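Side-chain contacts in JamJ (Lyngbya majuscula, PDB 5DOZ), which acts as an NADPH-binding enoyl reductase of a polyketide synthase and probably forms a cyclopropane ring on an acyl-carrier-protein-bound substrate: residues A[184-187]-A[193-196]; A[170-175]-A[195-200]; A[201-206]-A[212-217]. One frame throughout, in Å; residues are numbered along the deposited sequence.

Interaction 1 of 3, residues A[184-187]-A[193-196]; sequences ATTS and VLRE. With NDP (NADPH dihydro-nicotinamide-adenine-dinucleotide phosphate), chain E.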
loop_
_atom_site.group_PDB
_atom_site.type_symbol
_atom_site.label_atom_id
_atom_site.label_comp_id
_atom_site.label_asym_id
_atom_site.label_seq_id
_atom_site.Cartn_x
_atom_site.Cartn_y
_atom_site.Cartn_z
ATOM N N ALA A 184 -12.171 -12.197 -6.785
ATOM C CA ALA A 184 -12.183 -11.104 -5.813
ATOM C C ALA A 184 -13.179 -11.330 -4.680
ATOM O O ALA A 184 -14.195 -11.997 -4.858
ATOM C CB ALA A 184 -12.452 -9.777 -6.509
ATOM N N THR A 185 -12.852 -10.804 -3.505
ATOM C CA THR A 185 -13.798 -10.732 -2.398
ATOM C C THR A 185 -13.882 -9.287 -1.924
ATOM O O THR A 185 -12.879 -8.582 -1.898
ATOM C CB THR A 185 -13.402 -11.630 -1.204
ATOM O OG1 THR A 185 -12.191 -11.143 -0.610
ATOM C CG2 THR A 185 -13.239 -13.088 -1.628
ATOM N N THR A 186 -15.087 -8.862 -1.556
ATOM C CA THR A 186 -15.340 -7.511 -1.064
ATOM C C THR A 186 -16.606 -7.503 -0.193
ATOM O O THR A 186 -17.303 -8.514 -0.096
ATOM C CB THR A 186 -15.445 -6.487 -2.227
ATOM O OG1 THR A 186 -15.465 -5.155 -1.702
ATOM C CG2 THR A 186 -16.699 -6.713 -3.060
ATOM N N SER A 187 -16.891 -6.375 0.449
ATOM C CA SER A 187 -18.127 -6.234 1.229
ATOM C C SER A 187 -19.345 -6.145 0.293
ATOM O O SER A 187 -19.203 -5.720 -0.861
ATOM C CB SER A 187 -18.045 -5.020 2.161
ATOM O OG SER A 187 -17.588 -3.870 1.476
ATOM N N VAL A 193 -19.722 -2.444 -7.900
ATOM C CA VAL A 193 -18.603 -1.660 -8.439
ATOM C C VAL A 193 -17.438 -2.540 -8.920
ATOM O O VAL A 193 -16.859 -2.281 -9.977
ATOM C CB VAL A 193 -18.121 -0.586 -7.437
ATOM C CG1 VAL A 193 -16.849 0.088 -7.926
ATOM C CG2 VAL A 193 -19.208 0.457 -7.209
ATOM N N LEU A 194 -17.112 -3.584 -8.157
ATOM C CA LEU A 194 -16.036 -4.502 -8.544
ATOM C C LEU A 194 -16.443 -5.417 -9.708
ATOM O O LEU A 194 -15.630 -5.733 -10.577
ATOM C CB LEU A 194 -15.526 -5.299 -7.339
ATOM C CG LEU A 194 -14.413 -4.613 -6.529
ATOM C CD1 LEU A 194 -14.931 -3.442 -5.700
ATOM C CD2 LEU A 194 -13.694 -5.615 -5.638
ATOM N N ARG A 195 -17.706 -5.830 -9.723
ATOM C CA ARG A 195 -18.262 -6.549 -10.864
ATOM C C ARG A 195 -18.178 -5.661 -12.112
ATOM O O ARG A 195 -17.764 -6.115 -13.181
ATOM C CB ARG A 195 -19.704 -6.962 -10.566
ATOM C CG ARG A 195 -20.091 -8.344 -11.062
ATOM C CD ARG A 195 -20.821 -9.139 -9.986
ATOM N NE ARG A 195 -21.857 -8.355 -9.313
ATOM C CZ ARG A 195 -22.348 -8.625 -8.105
ATOM N NH1 ARG A 195 -21.901 -9.665 -7.405
ATOM N NH2 ARG A 195 -23.285 -7.843 -7.590
ATOM N N GLU A 196 -18.524 -4.385 -11.945
ATOM C CA GLU A 196 -18.466 -3.384 -13.018
ATOM C C GLU A 196 -17.044 -2.948 -13.404
ATOM O O GLU A 196 -16.853 -2.271 -14.419
ATOM C CB GLU A 196 -19.320 -2.163 -12.651
ATOM C CG GLU A 196 -20.822 -2.423 -12.729
ATOM C CD GLU A 196 -21.662 -1.418 -11.953
ATOM O OE1 GLU A 196 -21.177 -0.298 -11.679
ATOM O OE2 GLU A 196 -22.822 -1.753 -11.618
HETATM P PA NDP E . -7.305 -0.246 2.962
HETATM O O1A NDP E . -7.787 0.366 4.262
HETATM O O2A NDP E . -7.467 0.503 1.666
HETATM O O5B NDP E . -8.044 -1.660 2.761
HETATM C C5B NDP E . -8.702 -2.332 3.828
HETATM C C4B NDP E . -9.814 -3.160 3.206
HETATM O O4B NDP E . -10.073 -4.296 4.038
HETATM C C3B NDP E . -11.133 -2.402 3.090
HETATM O O3B NDP E . -11.308 -1.807 1.801
HETATM C C2B NDP E . -12.167 -3.481 3.274
HETATM O O2B NDP E . -12.577 -3.922 1.988
HETATM C C1B NDP E . -11.451 -4.640 3.943
HETATM N N9A NDP E . -11.979 -4.893 5.296
HETATM C C8A NDP E . -12.269 -3.969 6.227
HETATM N N7A NDP E . -12.729 -4.561 7.352
HETATM C C5A NDP E . -12.732 -5.891 7.140
HETATM C C6A NDP E . -13.094 -7.103 7.910
HETATM N N6A NDP E . -13.556 -7.007 9.175
HETATM N N1A NDP E . -12.945 -8.310 7.306
HETATM C C2A NDP E . -12.485 -8.431 6.047
HETATM N N3A NDP E . -12.139 -7.368 5.297
HETATM C C4A NDP E . -12.237 -6.103 5.781
HETATM O O3 NDP E . -5.776 -0.716 3.153
HETATM P PN NDP E . -4.719 -1.061 1.989
HETATM O O1N NDP E . -5.423 -1.645 0.802
HETATM O O2N NDP E . -3.813 0.124 1.802
HETATM O O5D NDP E . -3.839 -2.236 2.656
HETATM C C5D NDP E . -4.434 -3.457 3.116
HETATM C C4D NDP E . -3.554 -4.112 4.180
HETATM O O4D NDP E . -2.219 -4.294 3.703
HETATM C C3D NDP E . -3.426 -3.268 5.432
HETATM O O3D NDP E . -3.442 -4.158 6.546
HETATM C C2D NDP E . -2.071 -2.597 5.303
HETATM O O2D NDP E . -1.483 -2.220 6.557
HETATM C C1D NDP E . -1.271 -3.652 4.560
HETATM N N1N NDP E . -0.185 -3.080 3.764
HETATM C C2N NDP E . 1.021 -3.661 3.840
HETATM C C3N NDP E . 2.029 -3.371 2.928
HETATM C C7N NDP E . 3.269 -4.219 2.898
HETATM O O7N NDP E . 4.328 -3.759 2.504
HETATM N N7N NDP E . 3.185 -5.483 3.304
HETATM C C4N NDP E . 1.933 -2.121 2.077
HETATM C C5N NDP E . 0.550 -1.655 1.995
HETATM C C6N NDP E . -0.428 -2.083 2.892
HETATM P P2B NDP E . -13.984 -4.649 1.774
HETATM O O1X NDP E . -15.011 -3.661 2.276
HETATM O O2X NDP E . -13.991 -4.869 0.293
HETATM O O3X NDP E . -13.888 -5.918 2.584
#
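Thr-186 and Leu-194 reach out from strand and helix and meet tip to tip. One branch of the leucine does the touching: its CD2 methyl lies 3.9 Å from CB of Thr-186 and, almost as close, 4.1 Å from the CG2 methyl of Thr-186. The same CD2 also comes near the neighbour two places back on the strand, with CB of Ala-184 at 4.4 Å. A single methyl thus spans the two strand residues that point to this face of the sheet, while Thr-185 between them points away and uses its OG1 to bond His-161. The torsion of Thr-186 divides its two branches. OG1 is anti to the backbone N (chi1 -170°), which sends the hydroxyl to the cofactor and sets CG2 between N and the carbonyl carbon, beside the leucine. These are strand and helix of a beta-alpha-beta unit, strand 181-186, helix 191-198 and strand 201-204, in a Rossmann fold with strand order 3-2-1-4-5-6. The end of the second strand is where such folds commonly read the adenosine ribose, and here the 2'-phosphate of NADPH sits on it. Thr-186 OG1 donates to phosphate oxygen O2X at a modelled 2.5 Å, a length too short to be taken literally. Just past the strand, Ser-187 OG donates to a different oxygen, O1X, at 2.7 Å; a chi1 of 48° brings this hydroxyl to the phosphate. The backbone N of Ser-187 adds a weak bond to O2X, 3.3 Å long with an N-H...O angle of 148°. The same phosphate also takes bonds from Ser-205 and Arg-206.

Interaction 2 of 3, residues A[170-175]-A[195-200]; sequences AAIQLA and REQGIK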
loop_
_atom_site.group_PDB
_atom_site.type_symbol
_atom_site.label_atom_id
_atom_site.label_comp_id
_atom_site.label_asym_id
_atom_site.label_seq_id
_atom_site.Cartn_x
_atom_site.Cartn_y
_atom_site.Cartn_z
ATOM N N ALA A 170 -4.977 -2.094 -6.873
ATOM C CA ALA A 170 -3.795 -2.116 -7.739
ATOM C C ALA A 170 -3.526 -3.532 -8.246
ATOM O O ALA A 170 -3.294 -3.741 -9.440
ATOM C CB ALA A 170 -2.584 -1.558 -7.012
ATOM N N ALA A 171 -3.588 -4.501 -7.333
ATOM C CA ALA A 171 -3.397 -5.907 -7.669
ATOM C C ALA A 171 -4.399 -6.378 -8.731
ATOM O O ALA A 171 -4.035 -7.133 -9.624
ATOM C CB ALA A 171 -3.481 -6.769 -6.414
ATOM N N ILE A 172 -5.651 -5.926 -8.627
ATOM C CA ILE A 172 -6.653 -6.168 -9.660
ATOM C C ILE A 172 -6.121 -5.722 -11.023
ATOM O O ILE A 172 -6.008 -6.535 -11.932
ATOM C CB ILE A 172 -7.998 -5.467 -9.346
ATOM C CG1 ILE A 172 -8.759 -6.231 -8.261
ATOM C CG2 ILE A 172 -8.862 -5.360 -10.599
ATOM C CD1 ILE A 172 -9.903 -5.447 -7.651
ATOM N N GLN A 173 -5.782 -4.439 -11.150
ATOM C CA GLN A 173 -5.238 -3.897 -12.400
ATOM C C GLN A 173 -4.041 -4.687 -12.919
ATOM O O GLN A 173 -3.960 -4.977 -14.105
ATOM C CB GLN A 173 -4.843 -2.429 -12.238
ATOM C CG GLN A 173 -6.010 -1.461 -12.321
ATOM C CD GLN A 173 -5.558 -0.036 -12.581
ATOM O OE1 GLN A 173 -4.991 0.262 -13.631
ATOM N NE2 GLN A 173 -5.815 0.854 -11.627
ATOM N N LEU A 174 -3.116 -5.030 -12.028
ATOM C CA LEU A 174 -1.924 -5.769 -12.431
ATOM C C LEU A 174 -2.252 -7.182 -12.904
ATOM O O LEU A 174 -1.810 -7.598 -13.973
ATOM C CB LEU A 174 -0.870 -5.775 -11.318
ATOM C CG LEU A 174 -0.148 -4.442 -11.074
ATOM C CD1 LEU A 174 0.844 -4.578 -9.933
ATOM C CD2 LEU A 174 0.565 -3.952 -12.329
ATOM N N ALA A 175 -3.049 -7.902 -12.120
ATOM C CA ALA A 175 -3.400 -9.284 -12.451
ATOM C C ALA A 175 -4.103 -9.404 -13.806
ATOM O O ALA A 175 -3.776 -10.296 -14.597
ATOM C CB ALA A 175 -4.241 -9.907 -11.349
ATOM N N ARG A 195 -17.706 -5.830 -9.723
ATOM C CA ARG A 195 -18.262 -6.549 -10.864
ATOM C C ARG A 195 -18.178 -5.661 -12.112
ATOM O O ARG A 195 -17.764 -6.115 -13.181
ATOM C CB ARG A 195 -19.704 -6.962 -10.566
ATOM C CG ARG A 195 -20.091 -8.344 -11.062
ATOM C CD ARG A 195 -20.821 -9.139 -9.986
ATOM N NE ARG A 195 -21.857 -8.355 -9.313
ATOM C CZ ARG A 195 -22.348 -8.625 -8.105
ATOM N NH1 ARG A 195 -21.901 -9.665 -7.405
ATOM N NH2 ARG A 195 -23.285 -7.843 -7.590
ATOM N N GLU A 196 -18.524 -4.385 -11.945
ATOM C CA GLU A 196 -18.466 -3.384 -13.018
ATOM C C GLU A 196 -17.044 -2.948 -13.404
ATOM O O GLU A 196 -16.853 -2.271 -14.419
ATOM C CB GLU A 196 -19.320 -2.163 -12.651
ATOM C CG GLU A 196 -20.822 -2.423 -12.729
ATOM C CD GLU A 196 -21.662 -1.418 -11.953
ATOM O OE1 GLU A 196 -21.177 -0.298 -11.679
ATOM O OE2 GLU A 196 -22.822 -1.753 -11.618
ATOM N N GLN A 197 -16.055 -3.333 -12.602
ATOM C CA GLN A 197 -14.652 -3.059 -12.926
ATOM C C GLN A 197 -14.097 -4.050 -13.955
ATOM O O GLN A 197 -13.096 -3.769 -14.615
ATOM C CB GLN A 197 -13.783 -3.021 -11.661
ATOM C CG GLN A 197 -13.826 -1.682 -10.930
ATOM C CD GLN A 197 -12.927 -1.614 -9.702
ATOM O OE1 GLN A 197 -12.295 -2.601 -9.310
ATOM N NE2 GLN A 197 -12.866 -0.434 -9.085
ATOM N N GLY A 198 -14.761 -5.197 -14.090
ATOM C CA GLY A 198 -14.374 -6.216 -15.061
ATOM C C GLY A 198 -14.028 -7.549 -14.426
ATOM O O GLY A 198 -13.212 -8.302 -14.960
ATOM N N ILE A 199 -14.660 -7.844 -13.289
ATOM C CA ILE A 199 -14.355 -9.047 -12.513
ATOM C C ILE A 199 -15.534 -10.019 -12.514
ATOM O O ILE A 199 -16.625 -9.691 -12.040
ATOM C CB ILE A 199 -13.956 -8.697 -11.059
ATOM C CG1 ILE A 199 -12.849 -7.633 -11.046
ATOM C CG2 ILE A 199 -13.527 -9.950 -10.300
ATOM C CD1 ILE A 199 -12.725 -6.878 -9.738
ATOM N N LYS A 200 -15.291 -11.218 -13.043
ATOM C CA LYS A 200 -16.316 -12.256 -13.175
ATOM C C LYS A 200 -16.686 -12.916 -11.845
ATOM O O LYS A 200 -17.842 -13.301 -11.635
ATOM C CB LYS A 200 -15.853 -13.337 -14.156
ATOM C CG LYS A 200 -16.231 -13.094 -15.609
ATOM C CD LYS A 200 -16.258 -14.413 -16.369
ATOM C CE LYS A 200 -16.889 -14.268 -17.743
ATOM N NZ LYS A 200 -17.036 -15.592 -18.412
#
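Ile-172 and Ile-199 cross at about a right angle and touch through the ends of their longer branches, CD1 of Ile-172 lying 3.8 Å from CD1 of Ile-199. This methyl-to-methyl meeting is the tight part, and both residues are buried. In each isoleucine CG1 is anti to the carbonyl carbon (chi1 -76° in Ile-172, -51° in Ile-199) and the chain then runs out extended, so the delta methyl is carried clear of its own backbone to the partner. Further apolar cover comes from strand 181-186, where CG2 of Ile-199 packs on CB of Ala-184, and from helix 191-198 itself, where CD2 of Leu-194 lies near CD1 of Ile-172. Helices 166-177 and 191-198 follow adjacent strands of the parallel Rossmann sheet, and the contact bridges one helix to the end of the other on one face of that sheet.

The other flank is looser and partly open to solvent. Gln-197, partly exposed, also crosses Ile-172 at about a right angle, but its OE1 stays 4.1 Å from CD1 of Ile-172, a van der Waals approach by a polar atom. The amide's strongest polar partner is Gln-169, one turn before Ile-172 on the same helix, whose OE1 is hydrogen-bonded to Gln-197 NE2. Between Gln-197 and Ile-199 the backbone passes through Gly-198 with a positive phi of 120°, a turn that would press any beta carbon into the carbonyl oxygen of Gln-197.

No hydrogen bond joins the two segments, and they bury only 104 Å² between them. The chemistry therefore implies that hydrophobic packing of methyl ends holds the buried side, while hydrogen bonding is found on the more open side, in the glutamine pair and in a weak bond from Gln-176 NE2 to Gly-198 O.

Interaction 3 of 3, residues A[201-206]-A[212-217]; sequences HVMNSR and NEIREL. With NDP (NADPH dihydro-nicotinamide-adenine-dinucleotide phosphate), chain E.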
loop_
_atom_site.group_PDB
_atom_site.type_symbol
_atom_site.label_atom_id
_atom_site.label_comp_id
_atom_site.label_asym_id
_atom_site.label_seq_id
_atom_site.Cartn_x
_atom_site.Cartn_y
_atom_site.Cartn_z
ATOM N N HIS A 201 -15.698 -13.058 -10.966
ATOM C CA HIS A 201 -15.888 -13.758 -9.702
ATOM C C HIS A 201 -15.696 -12.837 -8.495
ATOM O O HIS A 201 -14.572 -12.627 -8.020
ATOM C CB HIS A 201 -14.960 -14.971 -9.629
ATOM C CG HIS A 201 -15.158 -15.946 -10.750
ATOM N ND1 HIS A 201 -16.198 -16.850 -10.774
ATOM C CD2 HIS A 201 -14.456 -16.149 -11.889
ATOM C CE1 HIS A 201 -16.124 -17.573 -11.877
ATOM N NE2 HIS A 201 -15.075 -17.168 -12.571
ATOM N N VAL A 202 -16.810 -12.284 -8.014
ATOM C CA VAL A 202 -16.809 -11.383 -6.866
ATOM C C VAL A 202 -17.558 -12.027 -5.701
ATOM O O VAL A 202 -18.730 -12.401 -5.829
ATOM C CB VAL A 202 -17.424 -10.005 -7.212
ATOM C CG1 VAL A 202 -17.528 -9.130 -5.969
ATOM C CG2 VAL A 202 -16.600 -9.303 -8.284
ATOM N N MET A 203 -16.869 -12.154 -4.568
ATOM C CA MET A 203 -17.421 -12.833 -3.395
ATOM C C MET A 203 -17.309 -11.958 -2.143
ATOM O O MET A 203 -16.951 -10.776 -2.236
ATOM C CB MET A 203 -16.748 -14.201 -3.215
ATOM C CG MET A 203 -17.008 -15.147 -4.385
ATOM S SD MET A 203 -15.850 -16.514 -4.582
ATOM C CE MET A 203 -14.379 -15.671 -5.160
ATOM N N ASN A 204 -17.631 -12.527 -0.981
ATOM C CA ASN A 204 -17.679 -11.765 0.267
ATOM C C ASN A 204 -16.387 -11.852 1.084
ATOM O O ASN A 204 -16.000 -12.930 1.536
ATOM C CB ASN A 204 -18.891 -12.192 1.110
ATOM C CG ASN A 204 -19.289 -11.154 2.150
ATOM O OD1 ASN A 204 -18.563 -10.189 2.402
ATOM N ND2 ASN A 204 -20.456 -11.348 2.760
ATOM N N SER A 205 -15.728 -10.711 1.277
ATOM C CA SER A 205 -14.511 -10.646 2.094
ATOM C C SER A 205 -14.805 -10.786 3.591
ATOM O O SER A 205 -13.897 -11.024 4.389
ATOM C CB SER A 205 -13.750 -9.344 1.827
ATOM O OG SER A 205 -14.538 -8.212 2.149
ATOM N N ARG A 206 -16.077 -10.653 3.957
ATOM C CA ARG A 206 -16.476 -10.609 5.365
ATOM C C ARG A 206 -16.915 -11.957 5.923
ATOM O O ARG A 206 -17.276 -12.061 7.094
ATOM C CB ARG A 206 -17.564 -9.545 5.593
ATOM C CG ARG A 206 -17.260 -8.179 4.980
ATOM C CD ARG A 206 -15.851 -7.690 5.293
ATOM N NE ARG A 206 -15.671 -6.283 4.932
ATOM C CZ ARG A 206 -15.897 -5.265 5.757
ATOM N NH1 ARG A 206 -16.299 -5.491 7.002
ATOM N NH2 ARG A 206 -15.719 -4.018 5.342
ATOM N N ASN A 212 -15.299 -22.462 -0.013
ATOM C CA ASN A 212 -16.173 -23.437 -0.656
ATOM C C ASN A 212 -16.605 -23.013 -2.055
ATOM O O ASN A 212 -16.658 -23.840 -2.968
ATOM C CB ASN A 212 -17.394 -23.729 0.219
ATOM C CG ASN A 212 -17.048 -24.555 1.443
ATOM O OD1 ASN A 212 -15.988 -25.190 1.507
ATOM N ND2 ASN A 212 -17.944 -24.559 2.421
ATOM N N GLU A 213 -16.895 -21.722 -2.210
ATOM C CA GLU A 213 -17.264 -21.142 -3.500
ATOM C C GLU A 213 -16.128 -21.287 -4.515
ATOM O O GLU A 213 -16.359 -21.638 -5.673
ATOM C CB GLU A 213 -17.655 -19.669 -3.327
ATOM C CG GLU A 213 -18.922 -19.457 -2.502
ATOM C CD GLU A 213 -19.087 -18.032 -1.985
ATOM O OE1 GLU A 213 -18.077 -17.307 -1.853
ATOM O OE2 GLU A 213 -20.235 -17.635 -1.694
ATOM N N ILE A 214 -14.901 -21.034 -4.073
ATOM C CA ILE A 214 -13.738 -21.152 -4.951
ATOM C C ILE A 214 -13.506 -22.605 -5.389
ATOM O O ILE A 214 -13.282 -22.866 -6.572
ATOM C CB ILE A 214 -12.479 -20.488 -4.345
ATOM C CG1 ILE A 214 -12.594 -18.961 -4.482
ATOM C CG2 ILE A 214 -11.212 -21.010 -5.011
ATOM C CD1 ILE A 214 -11.439 -18.158 -3.914
ATOM N N ARG A 215 -13.599 -23.539 -4.442
ATOM C CA ARG A 215 -13.465 -24.969 -4.737
ATOM C C ARG A 215 -14.389 -25.414 -5.883
ATOM O O ARG A 215 -13.962 -26.137 -6.786
ATOM C CB ARG A 215 -13.712 -25.819 -3.480
ATOM C CG ARG A 215 -13.533 -27.321 -3.690
ATOM C CD ARG A 215 -13.529 -28.093 -2.377
ATOM N NE ARG A 215 -14.876 -28.420 -1.900
ATOM C CZ ARG A 215 -15.455 -29.615 -2.025
ATOM N NH1 ARG A 215 -14.816 -30.617 -2.622
ATOM N NH2 ARG A 215 -16.679 -29.813 -1.553
ATOM N N GLU A 216 -15.640 -24.959 -5.842
ATOM C CA GLU A 216 -16.645 -25.336 -6.840
ATOM C C GLU A 216 -16.417 -24.686 -8.204
ATOM O O GLU A 216 -16.542 -25.345 -9.236
ATOM C CB GLU A 216 -18.061 -25.050 -6.324
ATOM C CG GLU A 216 -18.412 -25.791 -5.039
ATOM C CD GLU A 216 -17.952 -27.242 -5.050
ATOM O OE1 GLU A 216 -18.481 -28.034 -5.856
ATOM O OE2 GLU A 216 -17.061 -27.590 -4.245
ATOM N N LEU A 217 -16.070 -23.401 -8.201
ATOM C CA LEU A 217 -15.756 -22.675 -9.433
ATOM C C LEU A 217 -14.477 -23.168 -10.122
ATOM O O LEU A 217 -14.204 -22.798 -11.266
ATOM C CB LEU A 217 -15.645 -21.169 -9.156
ATOM C CG LEU A 217 -16.918 -20.387 -8.807
ATOM C CD1 LEU A 217 -16.580 -19.085 -8.089
ATOM C CD2 LEU A 217 -17.770 -20.122 -10.042
HETATM P PA NDP E . -7.305 -0.246 2.962
HETATM O O1A NDP E . -7.787 0.366 4.262
HETATM O O2A NDP E . -7.467 0.503 1.666
HETATM O O5B NDP E . -8.044 -1.660 2.761
HETATM C C5B NDP E . -8.702 -2.332 3.828
HETATM C C4B NDP E . -9.814 -3.160 3.206
HETATM O O4B NDP E . -10.073 -4.296 4.038
HETATM C C3B NDP E . -11.133 -2.402 3.090
HETATM O O3B NDP E . -11.308 -1.807 1.801
HETATM C C2B NDP E . -12.167 -3.481 3.274
HETATM O O2B NDP E . -12.577 -3.922 1.988
HETATM C C1B NDP E . -11.451 -4.640 3.943
HETATM N N9A NDP E . -11.979 -4.893 5.296
HETATM C C8A NDP E . -12.269 -3.969 6.227
HETATM N N7A NDP E . -12.729 -4.561 7.352
HETATM C C5A NDP E . -12.732 -5.891 7.140
HETATM C C6A NDP E . -13.094 -7.103 7.910
HETATM N N6A NDP E . -13.556 -7.007 9.175
HETATM N N1A NDP E . -12.945 -8.310 7.306
HETATM C C2A NDP E . -12.485 -8.431 6.047
HETATM N N3A NDP E . -12.139 -7.368 5.297
HETATM C C4A NDP E . -12.237 -6.103 5.781
HETATM O O3 NDP E . -5.776 -0.716 3.153
HETATM P PN NDP E . -4.719 -1.061 1.989
HETATM O O1N NDP E . -5.423 -1.645 0.802
HETATM O O2N NDP E . -3.813 0.124 1.802
HETATM O O5D NDP E . -3.839 -2.236 2.656
HETATM C C5D NDP E . -4.434 -3.457 3.116
HETATM C C4D NDP E . -3.554 -4.112 4.180
HETATM O O4D NDP E . -2.219 -4.294 3.703
HETATM C C3D NDP E . -3.426 -3.268 5.432
HETATM O O3D NDP E . -3.442 -4.158 6.546
HETATM C C2D NDP E . -2.071 -2.597 5.303
HETATM O O2D NDP E . -1.483 -2.220 6.557
HETATM C C1D NDP E . -1.271 -3.652 4.560
HETATM N N1N NDP E . -0.185 -3.080 3.764
HETATM C C2N NDP E . 1.021 -3.661 3.840
HETATM C C3N NDP E . 2.029 -3.371 2.928
HETATM C C7N NDP E . 3.269 -4.219 2.898
HETATM O O7N NDP E . 4.328 -3.759 2.504
HETATM N N7N NDP E . 3.185 -5.483 3.304
HETATM C C4N NDP E . 1.933 -2.121 2.077
HETATM C C5N NDP E . 0.550 -1.655 1.995
HETATM C C6N NDP E . -0.428 -2.083 2.892
HETATM P P2B NDP E . -13.984 -4.649 1.774
HETATM O O1X NDP E . -15.011 -3.661 2.276
HETATM O O2X NDP E . -13.991 -4.869 0.293
HETATM O O3X NDP E . -13.888 -5.918 2.584
HETATM O O HOH W 1 -19.163 -15.212 -0.316
#
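Met-203 and Glu-213 slide past each other in opposite directions, and the methionine can be followed atom by atom across the helix. Its CB lies 3.6 Å from OE1 of Glu-213, and CG comes to 3.5 Å from that same oxygen. SD is still 3.6 Å from OE1 of Glu-213, with CB of Glu-213 3.8 Å away and CD1 of Leu-217 farther off. A bend at chi3 (-72°) then turns CE onto Ile-214, 3.8 Å from its CG1, the two side chains crossing at about a right angle. Water 1 bridges the segments, accepting from the backbone N of Asn-204 and, as modelled, donating to Glu-213 OE1. Here helix 210-218 runs nearly antiparallel to strand 201-204 (157° between the short axes), covering the outermost strand of the parallel Rossmann sheet. At the strand's start, CD1 of Leu-217 approaches the His-201 ring obliquely, 3.5 Å from ND1, and that ring also stacks with Phe-183. At its end, Asn-204 OD1 accepts from the backbone N of Arg-206 in an Asx turn. Arg-206 then lays one guanidinium face over the adenine, C5A being 3.5 Å above its plane, while NE donates to phosphate oxygen O3X at 3.0 Å and NH2 points almost straight at O1X (171°).

From the N terminus, interaction 2 opens first, on helix 166-177, and closes at residues 195-200 after enclosing strand 181-186. Interaction 1 nests within that span, closing the short connection from the strand to helix 191-198; the two finish on a shared stretch, Arg-195 and Glu-196. Interaction 3 opens afterwards, in series, closing the turn between strand 201-204 and helix 210-218. Nothing crosses. Strands 181-186 and 201-204 are sheet neighbours, with Ala-184 probably hydrogen-bonded to His-201 and Met-203, so interactions 1 and 3 reach the NADPH 2'-phosphate from adjacent strand ends.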